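Long-range contacts in basic helix-loop-helix, putative, expressed (Oryza sativa subsp. japonica, PDB 5LW0), which binds ADP-ribose through its macrodomain, one part of a longer rice protein probably tied to ADP-ribosylation signalling in DNA interstrand crosslink repair: residues A[46-51]-A[190-195]; A[127-132]-A[161-166]. All coordinates share one frame; numbering follows the deposited sequence. Where two conformers were deposited one is given.

Interaction 1: A[46-51]-A[190-195]. With AR6 ([(2R,3S,4R,5R)-5-(6-aminopurin-9-yl)-3,4-dihydroxy-oxolan-2-yl]methyl [hydroxy-[[(2R,3S,4R,5S)-3,4,5-trihydroxyoxolan-2-yl]methoxy]phosphoryl] hydrogen phosphate), chain C.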
loop_
_atom_site.group_PDB
_atom_site.type_symbol
_atom_site.label_atom_id
_atom_site.label_comp_id
_atom_site.label_asym_id
_atom_site.label_seq_id
_atom_site.Cartn_x
_atom_site.Cartn_y
_atom_site.Cartn_z
ATOM N N ALA A 46 11.083 -4.704 0.196
ATOM C CA ALA A 46 11.607 -5.917 -0.503
ATOM C C ALA A 46 12.580 -5.491 -1.599
ATOM O O ALA A 46 13.719 -5.258 -1.300
ATOM C CB ALA A 46 10.504 -6.794 -1.026
ATOM N N ASP A 47 12.071 -5.207 -2.800
ATOM C CA ASP A 47 12.940 -4.735 -3.913
ATOM C C ASP A 47 13.742 -3.498 -3.552
ATOM O O ASP A 47 14.906 -3.327 -4.001
ATOM C CB ASP A 47 12.095 -4.487 -5.213
ATOM C CG ASP A 47 11.508 -5.799 -5.836
ATOM O OD1 ASP A 47 12.022 -6.901 -5.517
ATOM O OD2 ASP A 47 10.509 -5.721 -6.654
ATOM N N PHE A 48 13.164 -2.579 -2.765
ATOM C CA PHE A 48 13.828 -1.324 -2.428
ATOM C C PHE A 48 14.716 -1.396 -1.123
ATOM O O PHE A 48 15.336 -0.403 -0.724
ATOM C CB PHE A 48 12.811 -0.157 -2.303
ATOM C CG PHE A 48 12.375 0.489 -3.650
ATOM C CD1 PHE A 48 12.906 0.082 -4.870
ATOM C CD2 PHE A 48 11.457 1.516 -3.660
ATOM C CE1 PHE A 48 12.471 0.652 -6.081
ATOM C CE2 PHE A 48 11.078 2.130 -4.863
ATOM C CZ PHE A 48 11.564 1.661 -6.068
ATOM N N GLN A 49 14.717 -2.560 -0.479
ATOM C CA GLN A 49 15.680 -2.907 0.587
ATOM C C GLN A 49 15.717 -1.939 1.754
ATOM O O GLN A 49 16.726 -1.834 2.492
ATOM C CB GLN A 49 17.090 -3.052 -0.016
ATOM C CG GLN A 49 17.118 -4.175 -1.002
ATOM C CD GLN A 49 18.501 -4.420 -1.613
ATOM O OE1 GLN A 49 19.406 -3.595 -1.529
ATOM N NE2 GLN A 49 18.601 -5.517 -2.330
ATOM N N PHE A 50 14.562 -1.353 2.070
ATOM C CA PHE A 50 14.481 -0.532 3.244
ATOM C C PHE A 50 14.477 -1.353 4.502
ATOM O O PHE A 50 13.748 -2.308 4.622
ATOM C CB PHE A 50 13.247 0.353 3.143
ATOM C CG PHE A 50 13.239 1.532 4.062
ATOM C CD1 PHE A 50 12.922 1.422 5.381
ATOM C CD2 PHE A 50 13.466 2.820 3.558
ATOM C CE1 PHE A 50 12.844 2.557 6.199
ATOM C CE2 PHE A 50 13.413 3.927 4.360
ATOM C CZ PHE A 50 13.083 3.811 5.699
ATOM N N ASP A 51 15.280 -0.934 5.484
ATOM C CA ASP A 51 15.369 -1.629 6.789
ATOM C C ASP A 51 14.011 -1.919 7.446
ATOM O O ASP A 51 13.190 -1.008 7.635
ATOM C CB ASP A 51 16.145 -0.762 7.741
ATOM C CG ASP A 51 16.400 -1.428 9.033
ATOM O OD1 ASP A 51 15.644 -1.170 9.988
ATOM O OD2 ASP A 51 17.473 -2.094 9.164
ATOM N N HIS A 190 -1.232 3.855 -6.457
ATOM C CA HIS A 190 0.168 3.629 -6.675
ATOM C C HIS A 190 0.950 4.522 -5.707
ATOM O O HIS A 190 0.737 5.718 -5.693
ATOM C CB HIS A 190 0.555 4.017 -8.078
ATOM C CG HIS A 190 -0.160 3.254 -9.151
ATOM N ND1 HIS A 190 0.008 1.901 -9.341
ATOM C CD2 HIS A 190 -0.958 3.674 -10.146
ATOM C CE1 HIS A 190 -0.673 1.519 -10.416
ATOM N NE2 HIS A 190 -1.293 2.572 -10.906
ATOM N N VAL A 191 1.940 3.957 -5.021
ATOM C CA VAL A 191 2.768 4.672 -4.050
ATOM C C VAL A 191 4.231 4.445 -4.400
ATOM O O VAL A 191 4.609 3.285 -4.704
ATOM C CB VAL A 191 2.569 4.091 -2.652
ATOM C CG1 VAL A 191 3.320 4.950 -1.682
ATOM C CG2 VAL A 191 1.106 4.009 -2.300
ATOM N N LEU A 192 5.039 5.479 -4.388
ATOM C CA LEU A 192 6.491 5.309 -4.637
ATOM C C LEU A 192 7.211 5.567 -3.322
ATOM O O LEU A 192 7.246 6.709 -2.821
ATOM C CB LEU A 192 6.994 6.254 -5.706
ATOM C CG LEU A 192 8.497 6.058 -6.043
ATOM C CD1 LEU A 192 8.754 4.684 -6.583
ATOM C CD2 LEU A 192 8.935 7.130 -7.008
ATOM N N GLY A 193 7.842 4.531 -2.775
ATOM C CA GLY A 193 8.595 4.714 -1.581
ATOM C C GLY A 193 10.056 5.075 -1.872
ATOM O O GLY A 193 10.447 5.021 -3.005
ATOM N N PRO A 194 10.838 5.342 -0.821
ATOM C CA PRO A 194 12.297 5.543 -0.989
ATOM C C PRO A 194 12.977 4.310 -1.379
ATOM O O PRO A 194 12.588 3.153 -0.964
ATOM C CB PRO A 194 12.736 5.991 0.404
ATOM C CG PRO A 194 11.760 5.391 1.327
ATOM C CD PRO A 194 10.446 5.423 0.584
ATOM N N ASN A 195 14.050 4.453 -2.149
ATOM C CA ASN A 195 14.789 3.301 -2.572
ATOM C C ASN A 195 16.194 3.289 -1.900
ATOM O O ASN A 195 16.898 4.280 -1.925
ATOM C CB ASN A 195 14.942 3.275 -4.078
ATOM C CG ASN A 195 15.925 2.259 -4.523
ATOM O OD1 ASN A 195 15.889 1.114 -4.120
ATOM N ND2 ASN A 195 16.883 2.693 -5.368
HETATM N N1 AR6 C . 0.452 -9.607 -1.950
HETATM C C2 AR6 C . 0.836 -9.017 -0.799
HETATM N N3 AR6 C . 2.066 -8.612 -0.548
HETATM C C4 AR6 C . 3.053 -8.778 -1.482
HETATM C C5 AR6 C . 2.752 -9.363 -2.753
HETATM C C6 AR6 C . 1.358 -9.786 -2.970
HETATM N N6 AR6 C . 0.953 -10.322 -4.096
HETATM N N7 AR6 C . 3.956 -9.387 -3.495
HETATM C C8 AR6 C . 4.893 -8.794 -2.720
HETATM N N9 AR6 C . 4.357 -8.413 -1.504
HETATM P PA AR6 C . 7.932 -4.833 -3.323
HETATM P PB AR6 C . 9.243 -2.196 -2.882
HETATM C "C1'" AR6 C . 4.975 -7.659 -0.434
HETATM O O1A AR6 C . 9.330 -5.401 -3.649
HETATM O O1B AR6 C . 10.289 -2.762 -1.953
HETATM C C1D AR6 C . 8.350 -3.330 -7.741
HETATM O O1D AR6 C . 8.389 -4.412 -8.646
HETATM C "C2'" AR6 C . 6.445 -7.925 -0.131
HETATM O "O2'" AR6 C . 6.660 -9.178 0.589
HETATM O O2A AR6 C . 6.786 -5.150 -4.207
HETATM O O2B AR6 C . 8.594 -0.882 -2.563
HETATM C C2D AR6 C . 8.274 -1.996 -8.541
HETATM O O2D AR6 C . 8.443 -2.231 -9.997
HETATM C "C3'" AR6 C . 6.813 -6.667 0.617
HETATM O "O3'" AR6 C . 6.490 -6.761 2.031
HETATM O O3A AR6 C . 8.017 -3.215 -3.165
HETATM C C3D AR6 C . 9.367 -1.134 -7.972
HETATM O O3D AR6 C . 10.414 -1.100 -8.984
HETATM C "C4'" AR6 C . 5.939 -5.583 -0.044
HETATM O "O4'" AR6 C . 4.984 -6.257 -0.832
HETATM C C4D AR6 C . 9.847 -1.869 -6.698
HETATM O O4D AR6 C . 9.498 -3.267 -6.828
HETATM C "C5'" AR6 C . 6.710 -4.628 -0.920
HETATM O "O5'" AR6 C . 7.627 -5.322 -1.787
HETATM C C5D AR6 C . 9.195 -1.407 -5.400
HETATM O O5D AR6 C . 9.927 -2.063 -4.340
#
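The ring of Phe48 is sandwiched between protein and ligand: Asn195 lies over one face and the ADP-ribose over the other. On the protein side Asn195 CB makes a CH-pi contact, 3.8 Å from the centroid of the Phe48 ring and only 9° off its normal. The amide of Asn195 is turned 49° from the ring plane and slants over its CD1 corner, with OD1 3.2 Å from Phe48 CD1; that oxygen accepts the backbone N-H of Asn197, and ND2 goes to the carbonyl of Pro201, so the amide is fixed from outside. On the ligand side AR6 C5D sits over the ring centre, 3.8 Å above the plane. Leu192 CD1 meets the rim of the ring in its plane, 3.9 Å from Phe48 CE2. The ring gets there because CG stands anti to the carbonyl carbon (chi1 -81°), beside a backbone N that is itself hydrogen-bonded to the ligand. Phe48 N and Ala46 N both donate to AR6 O1B, the former 3.0 Å away, while Asp47 N reaches O1A on the other phosphate at 2.9 Å, nearly straight. A type I turn from Ala46 to Gln49 brings these amides round the diphosphate. Farther from the ligand, Phe50 CE2 packs on Pro194 CG at 3.8 Å, and the Phe50 ring also meets Tyr208 edge-to-face. With an alanine at Phe48 the space between Asn195 CB and AR6 C5D is likely to be left unfilled, and that end of the distal ribose would lose the flat surface it rests on. A loop that grips the diphosphate with backbone amides and sets an aromatic ring beside the distal ribose is characteristic of the ADP-ribose pocket of macrodomains.

Interaction 2: A[127-132]-A[161-166]. With AR6 ([(2R,3S,4R,5R)-5-(6-aminopurin-9-yl)-3,4-dihydroxy-oxolan-2-yl]methyl [hydroxy-[[(2R,3S,4R,5S)-3,4,5-trihydroxyoxolan-2-yl]methoxy]phosphoryl] hydrogen phosphate), chain C.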
loop_
_atom_site.group_PDB
_atom_site.type_symbol
_atom_site.label_atom_id
_atom_site.label_comp_id
_atom_site.label_asym_id
_atom_site.label_seq_id
_atom_site.Cartn_x
_atom_site.Cartn_y
_atom_site.Cartn_z
ATOM N N ASN A 127 -0.392 -0.112 -4.211
ATOM C CA ASN A 127 0.660 -0.739 -4.969
ATOM C C ASN A 127 2.004 -0.099 -4.681
ATOM O O ASN A 127 2.104 1.108 -4.568
ATOM C CB ASN A 127 0.317 -0.611 -6.416
ATOM C CG ASN A 127 1.385 -1.194 -7.309
ATOM O OD1 ASN A 127 1.979 -2.219 -6.970
ATOM N ND2 ASN A 127 1.614 -0.558 -8.463
ATOM N N ALA A 128 3.062 -0.905 -4.504
ATOM C CA ALA A 128 4.372 -0.390 -4.391
ATOM C C ALA A 128 4.940 -0.251 -5.806
ATOM O O ALA A 128 5.472 -1.179 -6.380
ATOM C CB ALA A 128 5.233 -1.282 -3.514
ATOM N N ALA A 129 4.807 0.945 -6.315
ATOM C CA ALA A 129 5.023 1.210 -7.729
ATOM C C ALA A 129 6.453 1.494 -8.014
ATOM O O ALA A 129 7.275 1.703 -7.118
ATOM C CB ALA A 129 4.138 2.413 -8.137
ATOM N N ASN A 130 6.780 1.600 -9.325
ATOM C CA ASN A 130 8.024 2.262 -9.752
ATOM C C ASN A 130 7.741 3.671 -10.329
ATOM O O ASN A 130 6.588 4.024 -10.578
ATOM C CB ASN A 130 8.769 1.373 -10.774
ATOM C CG ASN A 130 7.937 1.078 -11.985
ATOM O OD1 ASN A 130 7.606 1.983 -12.747
ATOM N ND2 ASN A 130 7.514 -0.181 -12.135
ATOM N N TRP A 131 8.781 4.460 -10.510
ATOM C CA TRP A 131 8.574 5.887 -10.758
ATOM C C TRP A 131 7.910 6.158 -12.091
ATOM O O TRP A 131 7.308 7.193 -12.291
ATOM C CB TRP A 131 9.868 6.678 -10.587
ATOM C CG TRP A 131 10.906 6.553 -11.708
ATOM C CD1 TRP A 131 11.976 5.724 -11.743
ATOM C CD2 TRP A 131 11.022 7.403 -12.875
ATOM N NE1 TRP A 131 12.740 5.994 -12.867
ATOM C CE2 TRP A 131 12.184 7.032 -13.551
ATOM C CE3 TRP A 131 10.279 8.482 -13.361
ATOM C CZ2 TRP A 131 12.567 7.622 -14.762
ATOM C CZ3 TRP A 131 10.660 9.073 -14.554
ATOM C CH2 TRP A 131 11.780 8.616 -15.253
ATOM N N ARG A 132 8.060 5.230 -13.026
ATOM C CA ARG A 132 7.484 5.388 -14.369
ATOM C C ARG A 132 6.065 4.828 -14.456
ATOM O O ARG A 132 5.420 4.887 -15.511
ATOM C CB ARG A 132 8.385 4.664 -15.416
ATOM C CG ARG A 132 9.823 5.159 -15.484
ATOM C CD ARG A 132 10.564 4.433 -16.659
ATOM N NE ARG A 132 11.984 4.870 -16.829
ATOM C CZ ARG A 132 13.054 4.349 -16.186
ATOM N NH1 ARG A 132 12.914 3.358 -15.289
ATOM N NH2 ARG A 132 14.297 4.826 -16.438
ATOM N N ASP A 161 1.730 10.557 -15.119
ATOM C CA ASP A 161 2.794 9.988 -15.951
ATOM C C ASP A 161 3.993 9.548 -15.144
ATOM O O ASP A 161 4.819 8.794 -15.634
ATOM C CB ASP A 161 3.273 11.002 -16.994
ATOM C CG ASP A 161 3.940 12.205 -16.375
ATOM O OD1 ASP A 161 3.265 12.894 -15.608
ATOM O OD2 ASP A 161 5.129 12.497 -16.683
ATOM N N THR A 162 4.149 10.059 -13.925
ATOM C CA THR A 162 5.269 9.649 -13.108
ATOM C C THR A 162 4.895 9.839 -11.667
ATOM O O THR A 162 3.910 10.539 -11.360
ATOM C CB THR A 162 6.569 10.490 -13.322
ATOM O OG1 THR A 162 6.322 11.851 -12.939
ATOM C CG2 THR A 162 7.035 10.491 -14.751
ATOM N N LEU A 163 5.686 9.222 -10.782
ATOM C CA LEU A 163 5.704 9.565 -9.334
ATOM C C LEU A 163 7.085 9.943 -8.917
ATOM O O LEU A 163 8.106 9.383 -9.446
ATOM C CB LEU A 163 5.283 8.336 -8.478
ATOM C CG LEU A 163 3.807 8.013 -8.494
ATOM C CD1 LEU A 163 3.504 6.784 -7.630
ATOM C CD2 LEU A 163 2.970 9.213 -8.047
ATOM N N ARG A 164 7.180 10.821 -7.953
ATOM C CA ARG A 164 8.417 11.063 -7.266
ATOM C C ARG A 164 8.355 10.401 -5.912
ATOM O O ARG A 164 7.244 10.142 -5.388
ATOM C CB ARG A 164 8.714 12.559 -7.177
ATOM C CG ARG A 164 8.883 13.209 -8.585
ATOM C CD ARG A 164 9.162 14.699 -8.522
ATOM N NE ARG A 164 9.203 15.316 -9.847
ATOM C CZ ARG A 164 9.052 16.625 -10.082
ATOM N NH1 ARG A 164 8.774 17.478 -9.087
ATOM N NH2 ARG A 164 9.128 17.073 -11.321
ATOM N N PRO A 165 9.532 10.061 -5.342
ATOM C CA PRO A 165 9.497 9.305 -4.058
ATOM C C PRO A 165 8.761 10.073 -2.982
ATOM O O PRO A 165 8.930 11.274 -2.836
ATOM C CB PRO A 165 11.001 9.093 -3.726
ATOM C CG PRO A 165 11.666 9.121 -5.086
ATOM C CD PRO A 165 10.932 10.275 -5.783
ATOM N N GLY A 166 7.887 9.362 -2.252
ATOM C CA GLY A 166 7.148 9.973 -1.193
ATOM C C GLY A 166 5.772 10.427 -1.585
ATOM O O GLY A 166 5.179 11.211 -0.894
HETATM N N1 AR6 C . 0.452 -9.607 -1.950
HETATM C C2 AR6 C . 0.836 -9.017 -0.799
HETATM N N3 AR6 C . 2.066 -8.612 -0.548
HETATM C C4 AR6 C . 3.053 -8.778 -1.482
HETATM C C5 AR6 C . 2.752 -9.363 -2.753
HETATM C C6 AR6 C . 1.358 -9.786 -2.970
HETATM N N6 AR6 C . 0.953 -10.322 -4.096
HETATM N N7 AR6 C . 3.956 -9.387 -3.495
HETATM C C8 AR6 C . 4.893 -8.794 -2.720
HETATM N N9 AR6 C . 4.357 -8.413 -1.504
HETATM P PA AR6 C . 7.932 -4.833 -3.323
HETATM P PB AR6 C . 9.243 -2.196 -2.882
HETATM C "C1'" AR6 C . 4.975 -7.659 -0.434
HETATM O O1A AR6 C . 9.330 -5.401 -3.649
HETATM O O1B AR6 C . 10.289 -2.762 -1.953
HETATM C C1D AR6 C . 8.350 -3.330 -7.741
HETATM O O1D AR6 C . 8.389 -4.412 -8.646
HETATM C "C2'" AR6 C . 6.445 -7.925 -0.131
HETATM O "O2'" AR6 C . 6.660 -9.178 0.589
HETATM O O2A AR6 C . 6.786 -5.150 -4.207
HETATM O O2B AR6 C . 8.594 -0.882 -2.563
HETATM C C2D AR6 C . 8.274 -1.996 -8.541
HETATM O O2D AR6 C . 8.443 -2.231 -9.997
HETATM C "C3'" AR6 C . 6.813 -6.667 0.617
HETATM O "O3'" AR6 C . 6.490 -6.761 2.031
HETATM O O3A AR6 C . 8.017 -3.215 -3.165
HETATM C C3D AR6 C . 9.367 -1.134 -7.972
HETATM O O3D AR6 C . 10.414 -1.100 -8.984
HETATM C "C4'" AR6 C . 5.939 -5.583 -0.044
HETATM O "O4'" AR6 C . 4.984 -6.257 -0.832
HETATM C C4D AR6 C . 9.847 -1.869 -6.698
HETATM O O4D AR6 C . 9.498 -3.267 -6.828
HETATM C "C5'" AR6 C . 6.710 -4.628 -0.920
HETATM O "O5'" AR6 C . 7.627 -5.322 -1.787
HETATM C C5D AR6 C . 9.195 -1.407 -5.400
HETATM O O5D AR6 C . 9.927 -2.063 -4.340
HETATM O O HOH W 1 4.246 6.623 -17.260
#
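The loop leaving strand 124-128 forms part of the distal-ribose wall of the macrodomain pocket, and beyond Asn130 it is tied by Trp131 to the 161-166 loop. The tie is one backbone bond, Leu163 N to Trp131 O at 3.0 Å, with an N-H...O angle of 163°. The same oxygen also receives a CA-H...O contact from Thr162 CA, 3.3 Å away. One residue further on the chains no longer bond directly: a water donates both to Arg132 O at 2.7 Å and to Asp161 O, bridging two carbonyls that could not bond each other. Among the side chains, Trp131 and Thr162 lie side by side and point the same way, the methyl CG2 of Thr162 meeting the six-membered ring at its edge, 3.9 Å from Trp131 CZ3. Arg132 CG rests over a face of the indole, and the face of its guanidinium lies against Trp131 CZ2. Deeper in, Ala129 CB approaches Leu163 CD1 more loosely at 4.4 Å. Asn130 turns the other way, toward the ligand: its CG sits between backbone N and carbonyl carbon (chi1 59°), and ND2 gives AR6 O2D an almost straight bond of 3.1 Å, while also donating to the carbonyl of Lys134. Asn130 OD1 also takes a weak bond from Arg132 N. Trp131, Leu163 and Pro165 all lean on Leu192 of strand 187-192, which pairs with strand 124-128 in the central sheet. The 161-166 loop itself runs from helix 150-159 into strand 167-172, at one edge of the sheet, and helix 139-148 packs on Asn127, Ala128 and Asn130.

Overall arrangement
Interaction 1 is buried throughout, whereas interaction 2 runs from the buried Ala129 and Leu163 out to the solvent-facing Asp161 and Arg132. Their chemistry follows: the 46-51 and 190-195 segments meet through aromatic and apolar packing, while 127-132 and 161-166 rely on a backbone bond and a bridging water. Both reach the same sheet, where strands 124-128 and 187-192 are neighbours, and Leu192 packs against Ala129 and Leu163 to join the two contacts, whose centres lie about 10 Å apart. The ligand joins them too, since interaction 1 holds its diphosphate and interaction 2 a hydroxyl of its distal ribose. In sequence, interaction 2 is nested within the loop closed by interaction 1.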